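Local structure of hyperpolarization-activated (Ih) channel (Strongylocentrotus purpuratus, 2PTM) at residues R11-Q16 and D36-R41; H51-V56 and D63-N68; V80-N85 and P181-T186; V91-F96 and F173-D178. The protein probably forms a voltage-gated cation channel opened by hyperpolarization, of which this C-terminal piece holds the C-linker and the cAMP-bound cyclic nucleotide-binding domain. All coordinates share one frame; numbering follows the deposited sequence.

Contact 1 of 4, residues R11-Q16 and D36-R41; sequences REKLKQ and DYYEYR. With NCO (cobalt hexammine(III)), chain B.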
loop_
_atom_site.group_PDB
_atom_site.type_symbol
_atom_site.label_atom_id
_atom_site.label_comp_id
_atom_site.label_asym_id
_atom_site.label_seq_id
_atom_site.Cartn_x
_atom_site.Cartn_y
_atom_site.Cartn_z
ATOM N N ARG A 11 19.097 19.797 -2.734
ATOM C CA ARG A 11 18.942 21.171 -2.278
ATOM C C ARG A 11 17.470 21.423 -1.988
ATOM O O ARG A 11 17.118 22.063 -0.996
ATOM C CB ARG A 11 19.463 22.151 -3.332
ATOM N N GLU A 12 16.622 20.910 -2.873
ATOM C CA GLU A 12 15.178 20.939 -2.697
ATOM C C GLU A 12 14.835 20.404 -1.313
ATOM O O GLU A 12 14.279 21.111 -0.471
ATOM C CB GLU A 12 14.523 20.045 -3.754
ATOM C CG GLU A 12 13.140 20.478 -4.201
ATOM C CD GLU A 12 13.188 21.576 -5.250
ATOM O OE1 GLU A 12 12.221 21.697 -6.034
ATOM O OE2 GLU A 12 14.200 22.310 -5.295
ATOM N N LYS A 13 15.182 19.142 -1.098
ATOM C CA LYS A 13 14.924 18.444 0.156
ATOM C C LYS A 13 15.421 19.212 1.379
ATOM O O LYS A 13 14.677 19.415 2.339
ATOM C CB LYS A 13 15.594 17.069 0.112
ATOM C CG LYS A 13 15.174 16.116 1.213
ATOM C CD LYS A 13 13.829 15.480 0.903
ATOM C CE LYS A 13 12.683 16.290 1.476
ATOM N NZ LYS A 13 12.841 16.521 2.938
ATOM N N LEU A 14 16.681 19.629 1.350
ATOM C CA LEU A 14 17.293 20.251 2.519
ATOM C C LEU A 14 16.601 21.551 2.914
ATOM O O LEU A 14 16.500 21.872 4.094
ATOM C CB LEU A 14 18.783 20.498 2.288
ATOM C CG LEU A 14 19.651 20.301 3.531
ATOM C CD1 LEU A 14 19.433 18.903 4.082
ATOM C CD2 LEU A 14 21.119 20.535 3.225
ATOM N N LYS A 15 16.129 22.300 1.923
ATOM C CA LYS A 15 15.415 23.544 2.191
ATOM C C LYS A 15 14.159 23.292 3.030
ATOM O O LYS A 15 13.931 23.949 4.043
ATOM C CB LYS A 15 15.063 24.251 0.888
ATOM N N GLN A 16 13.357 22.323 2.615
ATOM C CA GLN A 16 12.120 22.036 3.321
ATOM C C GLN A 16 12.360 21.387 4.682
ATOM O O GLN A 16 11.557 21.549 5.597
ATOM C CB GLN A 16 11.201 21.177 2.461
ATOM C CG GLN A 16 11.552 19.713 2.452
ATOM C CD GLN A 16 10.603 18.910 1.595
ATOM O OE1 GLN A 16 10.351 19.262 0.443
ATOM N NE2 GLN A 16 10.073 17.819 2.150
ATOM N N ASP A 36 23.513 16.840 9.657
ATOM C CA ASP A 36 24.683 15.958 9.529
ATOM C C ASP A 36 24.323 14.615 8.895
ATOM O O ASP A 36 25.102 14.033 8.118
ATOM C CB ASP A 36 25.302 15.677 10.899
ATOM C CG ASP A 36 25.996 16.881 11.490
ATOM O OD1 ASP A 36 26.032 17.940 10.837
ATOM O OD2 ASP A 36 26.501 16.765 12.623
ATOM N N TYR A 37 23.159 14.094 9.262
ATOM C CA TYR A 37 22.686 12.835 8.682
ATOM C C TYR A 37 22.458 12.968 7.171
ATOM O O TYR A 37 22.921 12.133 6.394
ATOM C CB TYR A 37 21.411 12.339 9.396
ATOM C CG TYR A 37 20.787 11.106 8.759
ATOM C CD1 TYR A 37 21.053 9.830 9.249
ATOM C CD2 TYR A 37 19.950 11.218 7.652
ATOM C CE1 TYR A 37 20.481 8.699 8.667
ATOM C CE2 TYR A 37 19.380 10.090 7.064
ATOM C CZ TYR A 37 19.647 8.840 7.575
ATOM O OH TYR A 37 19.081 7.734 6.979
ATOM N N TYR A 38 21.757 14.016 6.745
ATOM C CA TYR A 38 21.497 14.181 5.312
ATOM C C TYR A 38 22.795 14.345 4.548
ATOM O O TYR A 38 22.959 13.791 3.465
ATOM C CB TYR A 38 20.584 15.376 5.032
ATOM C CG TYR A 38 19.107 15.044 5.109
ATOM C CD1 TYR A 38 18.404 15.202 6.292
ATOM C CD2 TYR A 38 18.422 14.562 3.999
ATOM C CE1 TYR A 38 17.058 14.892 6.372
ATOM C CE2 TYR A 38 17.074 14.249 4.069
ATOM C CZ TYR A 38 16.399 14.422 5.259
ATOM O OH TYR A 38 15.061 14.123 5.350
ATOM N N GLU A 39 23.718 15.119 5.108
ATOM C CA GLU A 39 24.992 15.342 4.445
ATOM C C GLU A 39 25.761 14.033 4.348
ATOM O O GLU A 39 26.310 13.701 3.297
ATOM C CB GLU A 39 25.842 16.373 5.191
ATOM C CG GLU A 39 27.192 16.606 4.499
ATOM C CD GLU A 39 28.145 17.453 5.315
ATOM O OE1 GLU A 39 28.290 17.194 6.526
ATOM O OE2 GLU A 39 28.756 18.379 4.745
ATOM N N TYR A 40 25.805 13.288 5.446
ATOM C CA TYR A 40 26.572 12.041 5.479
ATOM C C TYR A 40 25.993 11.001 4.534
ATOM O O TYR A 40 26.723 10.336 3.787
ATOM C CB TYR A 40 26.637 11.451 6.891
ATOM C CG TYR A 40 27.503 10.212 6.944
ATOM C CD1 TYR A 40 28.861 10.296 7.249
ATOM C CD2 TYR A 40 26.977 8.960 6.654
ATOM C CE1 TYR A 40 29.661 9.151 7.283
ATOM C CE2 TYR A 40 27.767 7.823 6.684
ATOM C CZ TYR A 40 29.103 7.924 7.001
ATOM O OH TYR A 40 29.883 6.783 7.024
ATOM N N ARG A 41 24.678 10.842 4.581
ATOM C CA ARG A 41 24.044 9.792 3.796
ATOM C C ARG A 41 24.008 10.118 2.315
ATOM O O ARG A 41 24.339 9.270 1.487
ATOM C CB ARG A 41 22.629 9.505 4.277
ATOM C CG ARG A 41 21.985 8.425 3.436
ATOM C CD ARG A 41 20.660 7.958 3.981
ATOM N NE ARG A 41 20.010 7.037 3.049
ATOM C CZ ARG A 41 18.840 6.452 3.275
ATOM N NH1 ARG A 41 18.192 6.677 4.411
ATOM N NH2 ARG A 41 18.323 5.633 2.371
HETATM CO CO NCO B . 28.356 20.504 8.598
HETATM N N1 NCO B . 28.392 20.978 6.495
HETATM N N2 NCO B . 29.910 21.969 8.972
HETATM N N3 NCO B . 26.773 21.974 9.129
HETATM N N4 NCO B . 29.992 18.841 8.241
HETATM N N5 NCO B . 28.378 19.992 10.702
HETATM N N6 NCO B . 26.770 19.007 8.151
#
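Helices 5-23 and 28-42 approach each other at Leu14 and Tyr38, whose CA atoms are 7.9 Å apart. Leu14 runs past Tyr38 in the opposite direction. Its CD1 rests against the base of the tyrosine, 3.8 Å from Tyr38 CB. Lys13 meets Tyr38 farther out and crosses it at about a right angle, with Lys13 CG 3.9 Å from Tyr38 CE2. Lys13 CG is anti to the backbone N (chi1 -168°), and the chain bends at every later torsion, which brings NZ round to the phenol end. Both polar ends are held by Glu55 of the second subunit, through a salt bridge to Lys13 NZ and a hydrogen bond to Tyr38 OH. The two helices form the helical hairpin that opens the C-linker of HCN-type channels. Asp36 and Glu39, one turn apart, bind a cobalt hexammine ion. Asp36 OD1 accepts from ammines N5 and N6. Glu39 OE1 accepts from N4 and from N6, each at 2.9 Å, and Glu39 OE2 from N1 at 3.2 Å. With an alanine at this position, the ion would probably lose three of these five bonds, keeping those to Asp36 OD1. Farther along, Arg41 NH1 donates to Tyr37 OH at 2.9 Å, close to the guanidinium plane.

Contact 2 of 4, residues H51-V56 and D63-N68; sequences HIFREV and DVANYN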
loop_
_atom_site.group_PDB
_atom_site.type_symbol
_atom_site.label_atom_id
_atom_site.label_comp_id
_atom_site.label_asym_id
_atom_site.label_seq_id
_atom_site.Cartn_x
_atom_site.Cartn_y
_atom_site.Cartn_z
ATOM N N HIS A 51 12.651 3.897 -7.913
ATOM C CA HIS A 51 11.917 4.134 -9.149
ATOM C C HIS A 51 12.546 3.349 -10.292
ATOM O O HIS A 51 11.857 2.660 -11.048
ATOM C CB HIS A 51 11.895 5.619 -9.478
ATOM N N ILE A 52 13.865 3.461 -10.406
ATOM C CA ILE A 52 14.617 2.764 -11.438
ATOM C C ILE A 52 14.444 1.252 -11.316
ATOM O O ILE A 52 14.078 0.584 -12.279
ATOM C CB ILE A 52 16.110 3.126 -11.371
ATOM C CG1 ILE A 52 16.283 4.640 -11.569
ATOM C CG2 ILE A 52 16.908 2.309 -12.395
ATOM C CD1 ILE A 52 17.628 5.187 -11.124
ATOM N N PHE A 53 14.699 0.710 -10.131
ATOM C CA PHE A 53 14.493 -0.721 -9.918
ATOM C C PHE A 53 13.114 -1.183 -10.415
ATOM O O PHE A 53 12.992 -2.249 -11.006
ATOM C CB PHE A 53 14.706 -1.098 -8.449
ATOM C CG PHE A 53 16.120 -1.508 -8.126
ATOM C CD1 PHE A 53 17.183 -0.656 -8.391
ATOM C CD2 PHE A 53 16.387 -2.742 -7.551
ATOM C CE1 PHE A 53 18.482 -1.030 -8.094
ATOM C CE2 PHE A 53 17.685 -3.124 -7.249
ATOM C CZ PHE A 53 18.732 -2.266 -7.518
ATOM N N ARG A 54 12.084 -0.373 -10.199
ATOM C CA ARG A 54 10.723 -0.775 -10.566
ATOM C C ARG A 54 10.444 -0.682 -12.069
ATOM O O ARG A 54 9.508 -1.302 -12.565
ATOM C CB ARG A 54 9.693 0.033 -9.772
ATOM C CG ARG A 54 9.633 -0.349 -8.302
ATOM C CD ARG A 54 8.938 0.705 -7.449
ATOM N NE ARG A 54 8.783 0.259 -6.063
ATOM C CZ ARG A 54 9.755 0.276 -5.153
ATOM N NH1 ARG A 54 10.963 0.721 -5.474
ATOM N NH2 ARG A 54 9.521 -0.153 -3.921
ATOM N N GLU A 55 11.261 0.088 -12.785
ATOM C CA GLU A 55 11.117 0.267 -14.235
ATOM C C GLU A 55 11.823 -0.826 -15.042
ATOM O O GLU A 55 11.699 -0.889 -16.280
ATOM C CB GLU A 55 11.668 1.642 -14.660
ATOM C CG GLU A 55 10.805 2.818 -14.250
ATOM C CD GLU A 55 11.605 4.092 -14.026
ATOM O OE1 GLU A 55 12.760 4.171 -14.494
ATOM O OE2 GLU A 55 11.080 5.019 -13.374
ATOM N N VAL A 56 12.568 -1.681 -14.345
ATOM C CA VAL A 56 13.429 -2.645 -15.013
ATOM C C VAL A 56 13.019 -4.087 -14.715
ATOM O O VAL A 56 12.089 -4.345 -13.952
ATOM C CB VAL A 56 14.929 -2.425 -14.653
ATOM C CG1 VAL A 56 15.373 -1.000 -14.989
ATOM C CG2 VAL A 56 15.175 -2.708 -13.196
ATOM N N ASP A 63 21.064 -7.951 -10.840
ATOM C CA ASP A 63 22.402 -7.534 -11.254
ATOM C C ASP A 63 22.833 -6.282 -10.506
ATOM O O ASP A 63 23.962 -6.191 -10.018
ATOM C CB ASP A 63 22.448 -7.284 -12.764
ATOM C CG ASP A 63 22.302 -8.555 -13.568
ATOM O OD1 ASP A 63 22.341 -9.649 -12.974
ATOM O OD2 ASP A 63 22.146 -8.463 -14.801
ATOM N N VAL A 64 21.933 -5.313 -10.406
ATOM C CA VAL A 64 22.276 -4.069 -9.727
ATOM C C VAL A 64 22.455 -4.285 -8.225
ATOM O O VAL A 64 23.408 -3.784 -7.633
ATOM C CB VAL A 64 21.247 -2.953 -9.999
ATOM C CG1 VAL A 64 21.639 -1.690 -9.242
ATOM C CG2 VAL A 64 21.156 -2.675 -11.498
ATOM N N ALA A 65 21.560 -5.049 -7.605
ATOM C CA ALA A 65 21.695 -5.294 -6.169
ATOM C C ALA A 65 22.976 -6.077 -5.866
ATOM O O ALA A 65 23.678 -5.796 -4.888
ATOM C CB ALA A 65 20.474 -6.021 -5.626
ATOM N N ASN A 66 23.284 -7.058 -6.708
ATOM C CA ASN A 66 24.506 -7.833 -6.532
ATOM C C ASN A 66 25.742 -6.957 -6.637
ATOM O O ASN A 66 26.692 -7.125 -5.874
ATOM C CB ASN A 66 24.592 -8.982 -7.539
ATOM C CG ASN A 66 24.006 -10.277 -6.997
ATOM O OD1 ASN A 66 24.420 -10.777 -5.952
ATOM N ND2 ASN A 66 23.061 -10.835 -7.717
ATOM N N TYR A 67 25.738 -6.023 -7.583
ATOM C CA TYR A 67 26.905 -5.153 -7.735
ATOM C C TYR A 67 27.055 -4.174 -6.573
ATOM O O TYR A 67 28.152 -3.995 -6.029
ATOM C CB TYR A 67 26.891 -4.389 -9.060
ATOM C CG TYR A 67 28.213 -3.692 -9.310
ATOM C CD1 TYR A 67 29.251 -4.346 -9.960
ATOM C CD2 TYR A 67 28.439 -2.395 -8.856
ATOM C CE1 TYR A 67 30.473 -3.715 -10.174
ATOM C CE2 TYR A 67 29.653 -1.761 -9.064
ATOM C CZ TYR A 67 30.667 -2.425 -9.724
ATOM O OH TYR A 67 31.883 -1.804 -9.935
ATOM N N ASN A 68 25.959 -3.528 -6.198
ATOM C CA ASN A 68 26.005 -2.561 -5.110
ATOM C C ASN A 68 26.365 -3.206 -3.773
ATOM O O ASN A 68 26.959 -2.562 -2.906
ATOM C CB ASN A 68 24.688 -1.793 -5.010
ATOM C CG ASN A 68 24.421 -0.945 -6.236
ATOM O OD1 ASN A 68 25.315 -0.722 -7.055
ATOM N ND2 ASN A 68 23.190 -0.471 -6.373
#
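The outer end of the Phe53 ring pushes against Val64. Val64 CG1 sits against the CE1-CZ bond, 3.4 Å from Phe53 CE1, which is tight for two carbons. With CG1 anti to the backbone N (chi1 179°), Val64 turns that methyl to the ring. The same ring reaches Ala65, with Phe53 CZ 4.0 Å from Ala65 N and Phe53 CE2 4.3 Å from Ala65 CB. Both ring contacts are oblique. An alanine at Phe53 would remove the ring that spans the two helices, and would probably open a gap beside Val64 and Ala65. The next shell is largely polar. Phe53 O accepts a hydrogen bond from Arg61 NH1, which ties the end of helix 50-55 to helix 58-68. Asn68 ND2 has a weak bond to Glu49 OE2 and a hydrogen bond to Tyr20 OH of the third subunit. The same Tyr20 packs on Val64, and Lys33 of that subunit forms a salt bridge with Asp63 OD2. Helices 50-55 and 58-68 are thus joined by the Phe53 ring, the Arg61 bond and a short turn. They form the second helical pair of the C-linker, the one on which the first helical hairpin of a neighbouring subunit rests in HCN-type tetramers.

Contact 3 of 4, residues V80-N85 and P181-T186; sequences VGADSN and PAMRKT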
loop_
_atom_site.group_PDB
_atom_site.type_symbol
_atom_site.label_atom_id
_atom_site.label_comp_id
_atom_site.label_asym_id
_atom_site.label_seq_id
_atom_site.Cartn_x
_atom_site.Cartn_y
_atom_site.Cartn_z
ATOM N N VAL A 80 30.139 -17.102 2.576
ATOM C CA VAL A 80 31.180 -17.929 1.973
ATOM C C VAL A 80 30.660 -19.322 1.633
ATOM O O VAL A 80 30.196 -20.053 2.509
ATOM C CB VAL A 80 32.403 -18.018 2.895
ATOM N N GLY A 81 30.734 -19.680 0.354
ATOM C CA GLY A 81 30.301 -20.986 -0.106
ATOM C C GLY A 81 28.795 -21.124 -0.231
ATOM O O GLY A 81 28.292 -22.188 -0.595
ATOM N N ALA A 82 28.075 -20.046 0.076
ATOM C CA ALA A 82 26.619 -20.042 -0.003
ATOM C C ALA A 82 26.151 -20.238 -1.438
ATOM O O ALA A 82 26.880 -19.945 -2.384
ATOM C CB ALA A 82 26.061 -18.732 0.554
ATOM N N ASP A 83 24.926 -20.729 -1.592
ATOM C CA ASP A 83 24.310 -20.880 -2.908
ATOM C C ASP A 83 24.120 -19.497 -3.525
ATOM O O ASP A 83 23.630 -18.586 -2.855
ATOM C CB ASP A 83 22.964 -21.588 -2.758
ATOM C CG ASP A 83 22.350 -21.990 -4.092
ATOM O OD1 ASP A 83 22.355 -21.178 -5.042
ATOM O OD2 ASP A 83 21.842 -23.127 -4.183
ATOM N N SER A 84 24.523 -19.337 -4.787
ATOM C CA SER A 84 24.377 -18.067 -5.509
ATOM C C SER A 84 22.949 -17.531 -5.471
ATOM O O SER A 84 22.732 -16.315 -5.411
ATOM C CB SER A 84 24.826 -18.211 -6.968
ATOM O OG SER A 84 26.241 -18.151 -7.081
ATOM N N ASN A 85 21.980 -18.441 -5.514
ATOM C CA ASN A 85 20.572 -18.064 -5.455
ATOM C C ASN A 85 20.196 -17.514 -4.084
ATOM O O ASN A 85 19.341 -16.632 -3.983
ATOM C CB ASN A 85 19.669 -19.244 -5.811
ATOM C CG ASN A 85 19.819 -19.682 -7.256
ATOM O OD1 ASN A 85 20.046 -18.860 -8.149
ATOM N ND2 ASN A 85 19.684 -20.984 -7.497
ATOM N N PRO A 181 17.124 -23.770 3.680
ATOM C CA PRO A 181 17.168 -24.263 5.064
ATOM C C PRO A 181 18.592 -24.440 5.588
ATOM O O PRO A 181 18.824 -24.269 6.783
ATOM C CB PRO A 181 16.463 -25.624 4.982
ATOM C CG PRO A 181 15.719 -25.608 3.668
ATOM C CD PRO A 181 16.553 -24.767 2.761
ATOM N N ALA A 182 19.527 -24.781 4.707
ATOM C CA ALA A 182 20.923 -24.944 5.107
ATOM C C ALA A 182 21.444 -23.691 5.808
ATOM O O ALA A 182 22.254 -23.780 6.734
ATOM C CB ALA A 182 21.791 -25.281 3.905
ATOM N N MET A 183 20.967 -22.528 5.366
ATOM C CA MET A 183 21.379 -21.261 5.960
ATOM C C MET A 183 20.715 -20.940 7.308
ATOM O O MET A 183 21.250 -20.149 8.090
ATOM C CB MET A 183 21.191 -20.109 4.975
ATOM C CG MET A 183 22.499 -19.578 4.403
ATOM S SD MET A 183 23.520 -20.806 3.570
ATOM C CE MET A 183 22.598 -21.046 2.051
ATOM N N ARG A 184 19.558 -21.539 7.580
ATOM C CA ARG A 184 18.971 -21.431 8.908
ATOM C C ARG A 184 19.867 -22.167 9.885
ATOM O O ARG A 184 20.087 -21.716 11.013
ATOM C CB ARG A 184 17.565 -22.030 8.963
ATOM C CG ARG A 184 16.942 -21.961 10.354
ATOM C CD ARG A 184 15.473 -22.371 10.361
ATOM N NE ARG A 184 14.614 -21.407 9.671
ATOM C CZ ARG A 184 14.097 -20.318 10.238
ATOM N NH1 ARG A 184 14.355 -20.038 11.511
ATOM N NH2 ARG A 184 13.322 -19.505 9.533
ATOM N N LYS A 185 20.379 -23.311 9.445
ATOM C CA LYS A 185 21.241 -24.129 10.286
ATOM C C LYS A 185 22.504 -23.361 10.620
ATOM O O LYS A 185 22.879 -23.252 11.784
ATOM C CB LYS A 185 21.580 -25.444 9.591
ATOM N N THR A 186 23.155 -22.808 9.600
ATOM C CA THR A 186 24.382 -22.059 9.844
ATOM C C THR A 186 24.093 -20.833 10.704
ATOM O O THR A 186 24.897 -20.459 11.551
ATOM C CB THR A 186 25.124 -21.672 8.542
ATOM O OG1 THR A 186 24.532 -20.504 7.967
ATOM C CG2 THR A 186 25.082 -22.813 7.538
#
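Met183 gives up the most surface here, and its terminal methyl makes both contacts. Met183 CE is 4.4 Å from Ala82 CB and 4.3 Å from Asp83 N. These are loose van der Waals distances. The methionine chain is folded rather than extended, with chi2 at 57° and chi3 at 74°, which curls CE round beyond SD. Ala82 offers its single methyl from the loop ahead of helix 84-93. Asp83 follows it at the N-cap of that helix. Its CG is anti to the backbone N, and OD1 accepts from Asn85 N at 2.8 Å, with an N-H...O angle of 156°. The amide meets OD1 on the anti side, tilted out of the carboxylate plane. This capping bond ties the aspartate side chain to the first turn of helix 84-93, and probably steadies the loop end beside Met183. On the other segment, Thr186 OG1 makes a weak bond back to Met183 O, within the same helix. The contact lies at the surface. Met183 also touches Phe78 and Phe86, and Ala82 touches Val87. The start of helix 181-192 is therefore packed beside the start of helix 84-93. These are the C-terminal helix and the first helix associated with the cyclic nucleotide-binding domain.

Contact 4 of 4, residues V91-F96 and F173-D178; sequences VTLLEF and FNQVLD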
loop_
_atom_site.group_PDB
_atom_site.type_symbol
_atom_site.label_atom_id
_atom_site.label_comp_id
_atom_site.label_asym_id
_atom_site.label_seq_id
_atom_site.Cartn_x
_atom_site.Cartn_y
_atom_site.Cartn_z
ATOM N N VAL A 91 20.338 -10.120 -1.115
ATOM C CA VAL A 91 20.737 -8.771 -1.506
ATOM C C VAL A 91 19.586 -7.991 -2.135
ATOM O O VAL A 91 19.553 -6.773 -2.042
ATOM C CB VAL A 91 21.990 -8.724 -2.433
ATOM C CG1 VAL A 91 23.242 -9.223 -1.696
ATOM C CG2 VAL A 91 21.767 -9.492 -3.729
ATOM N N THR A 92 18.643 -8.685 -2.764
ATOM C CA THR A 92 17.510 -7.999 -3.381
ATOM C C THR A 92 16.476 -7.578 -2.335
ATOM O O THR A 92 15.590 -6.773 -2.617
ATOM C CB THR A 92 16.814 -8.864 -4.456
ATOM O OG1 THR A 92 16.258 -10.034 -3.847
ATOM C CG2 THR A 92 17.791 -9.271 -5.550
ATOM N N LEU A 93 16.584 -8.124 -1.129
ATOM C CA LEU A 93 15.643 -7.792 -0.062
ATOM C C LEU A 93 16.221 -6.874 1.013
ATOM O O LEU A 93 15.484 -6.392 1.869
ATOM C CB LEU A 93 15.094 -9.056 0.598
ATOM C CG LEU A 93 14.358 -10.044 -0.315
ATOM C CD1 LEU A 93 13.931 -11.254 0.483
ATOM C CD2 LEU A 93 13.153 -9.395 -0.988
ATOM N N LEU A 94 17.529 -6.644 0.980
ATOM C CA LEU A 94 18.169 -5.787 1.981
ATOM C C LEU A 94 17.710 -4.328 1.866
ATOM O O LEU A 94 17.454 -3.844 0.770
ATOM C CB LEU A 94 19.692 -5.868 1.856
ATOM C CG LEU A 94 20.358 -7.201 2.197
ATOM C CD1 LEU A 94 21.858 -7.108 1.943
ATOM C CD2 LEU A 94 20.081 -7.584 3.644
ATOM N N GLU A 95 17.602 -3.634 2.997
ATOM C CA GLU A 95 17.286 -2.205 3.000
ATOM C C GLU A 95 18.456 -1.409 3.565
ATOM O O GLU A 95 18.941 -1.704 4.649
ATOM C CB GLU A 95 16.037 -1.929 3.836
ATOM C CG GLU A 95 14.749 -2.398 3.177
ATOM C CD GLU A 95 14.370 -1.550 1.976
ATOM O OE1 GLU A 95 14.742 -0.359 1.950
ATOM O OE2 GLU A 95 13.700 -2.071 1.062
ATOM N N PHE A 96 18.907 -0.398 2.834
ATOM C CA PHE A 96 20.028 0.426 3.295
ATOM C C PHE A 96 19.601 1.318 4.458
ATOM O O PHE A 96 18.549 1.956 4.407
ATOM C CB PHE A 96 20.529 1.286 2.141
ATOM C CG PHE A 96 21.732 2.113 2.474
ATOM C CD1 PHE A 96 22.926 1.511 2.826
ATOM C CD2 PHE A 96 21.675 3.494 2.419
ATOM C CE1 PHE A 96 24.045 2.272 3.117
ATOM C CE2 PHE A 96 22.797 4.264 2.705
ATOM C CZ PHE A 96 23.979 3.650 3.062
ATOM N N PHE A 173 13.460 -12.370 6.274
ATOM C CA PHE A 173 14.348 -13.281 6.991
ATOM C C PHE A 173 13.759 -14.689 6.985
ATOM O O PHE A 173 14.421 -15.658 6.591
ATOM C CB PHE A 173 14.529 -12.764 8.424
ATOM C CG PHE A 173 15.358 -13.651 9.318
ATOM C CD1 PHE A 173 16.733 -13.484 9.404
ATOM C CD2 PHE A 173 14.757 -14.619 10.106
ATOM C CE1 PHE A 173 17.499 -14.279 10.248
ATOM C CE2 PHE A 173 15.515 -15.424 10.951
ATOM C CZ PHE A 173 16.891 -15.253 11.022
ATOM N N ASN A 174 12.508 -14.800 7.407
ATOM C CA ASN A 174 11.858 -16.098 7.472
ATOM C C ASN A 174 11.638 -16.698 6.087
ATOM O O ASN A 174 11.656 -17.907 5.925
ATOM C CB ASN A 174 10.548 -16.011 8.259
ATOM C CG ASN A 174 10.772 -16.024 9.759
ATOM O OD1 ASN A 174 11.504 -16.867 10.284
ATOM N ND2 ASN A 174 10.141 -15.090 10.458
ATOM N N GLN A 175 11.455 -15.841 5.090
ATOM C CA GLN A 175 11.306 -16.288 3.710
ATOM C C GLN A 175 12.585 -16.939 3.181
ATOM O O GLN A 175 12.555 -18.058 2.675
ATOM C CB GLN A 175 10.908 -15.116 2.808
ATOM C CG GLN A 175 9.479 -14.630 2.993
ATOM C CD GLN A 175 9.172 -13.397 2.154
ATOM O OE1 GLN A 175 9.955 -13.011 1.281
ATOM N NE2 GLN A 175 8.030 -12.771 2.420
ATOM N N VAL A 176 13.711 -16.244 3.305
ATOM C CA VAL A 176 14.962 -16.744 2.743
ATOM C C VAL A 176 15.484 -17.998 3.456
ATOM O O VAL A 176 16.109 -18.858 2.831
ATOM C CB VAL A 176 16.049 -15.650 2.692
ATOM C CG1 VAL A 176 15.490 -14.398 2.048
ATOM C CG2 VAL A 176 16.557 -15.337 4.077
ATOM N N LEU A 177 15.211 -18.104 4.755
ATOM C CA LEU A 177 15.608 -19.274 5.538
ATOM C C LEU A 177 14.774 -20.509 5.214
ATOM O O LEU A 177 15.238 -21.642 5.373
ATOM C CB LEU A 177 15.520 -18.975 7.034
ATOM C CG LEU A 177 16.823 -18.510 7.679
ATOM C CD1 LEU A 177 17.518 -17.469 6.828
ATOM C CD2 LEU A 177 16.589 -17.994 9.098
ATOM N N ASP A 178 13.535 -20.293 4.787
ATOM C CA ASP A 178 12.683 -21.400 4.370
ATOM C C ASP A 178 13.123 -21.872 2.996
ATOM O O ASP A 178 13.191 -23.069 2.724
ATOM C CB ASP A 178 11.217 -20.971 4.328
ATOM C CG ASP A 178 10.602 -20.871 5.709
ATOM O OD1 ASP A 178 11.292 -21.205 6.695
ATOM O OD2 ASP A 178 9.426 -20.458 5.806
#
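Leu93 and Val176 meet methyl to methyl, with Leu93 CD1 3.8 Å from Val176 CG1. The two side chains slide past each other in opposite directions. Leu93 has CG anti to the carbonyl carbon (chi1 -59°) and an extended chi2 of 178°, which sends CD1 straight out toward helix 170-179. Val176 also places CG1 anti to the carbonyl carbon and beside the backbone N, so that this branch faces the leucine. Gln175 adds a looser touch at the margin, with its OE1 4.4 Å from Leu93 CD1. The backbones stay well apart, and even the nearest CA atoms, those of Leu93 and Phe173, are 9.0 Å from each other. Phe173 directs its CB away from this contact, and its side chain packs on Leu168, Leu147 and Leu148. Leu93 also packs on Leu168, in strand 163-169. In the cyclic nucleotide-binding domain, the contact sets the end of helix 84-93 against helix 170-179, on the far side of the beta roll in sequence. The meeting is apolar and non-directional and rests on few atoms, so between these segments it depends on fit alone.

Overall arrangement
From the N terminus, contact 1 closes first, folding helix 28-42 back on helix 5-23. Contact 2 follows in series and closes a shorter loop, between helices 50-55 and 58-68. Contact 3 opens next, at 80-85, and closes only at 181-186. Contact 4 is nested inside it, and its own loop encloses most of the beta roll. Contact 4 touches each of the other three. Arg41 of contact 1 packs on Phe96 of contact 4, and Ala65 of contact 2 lies against Val91 and Thr92, joining C-linker to nucleotide-binding domain. Arg184 of contact 3 probably bonds to Asn174 of contact 4, linking the last two helices. Contacts 1 and 3 lie on opposite sides of the chain's centre.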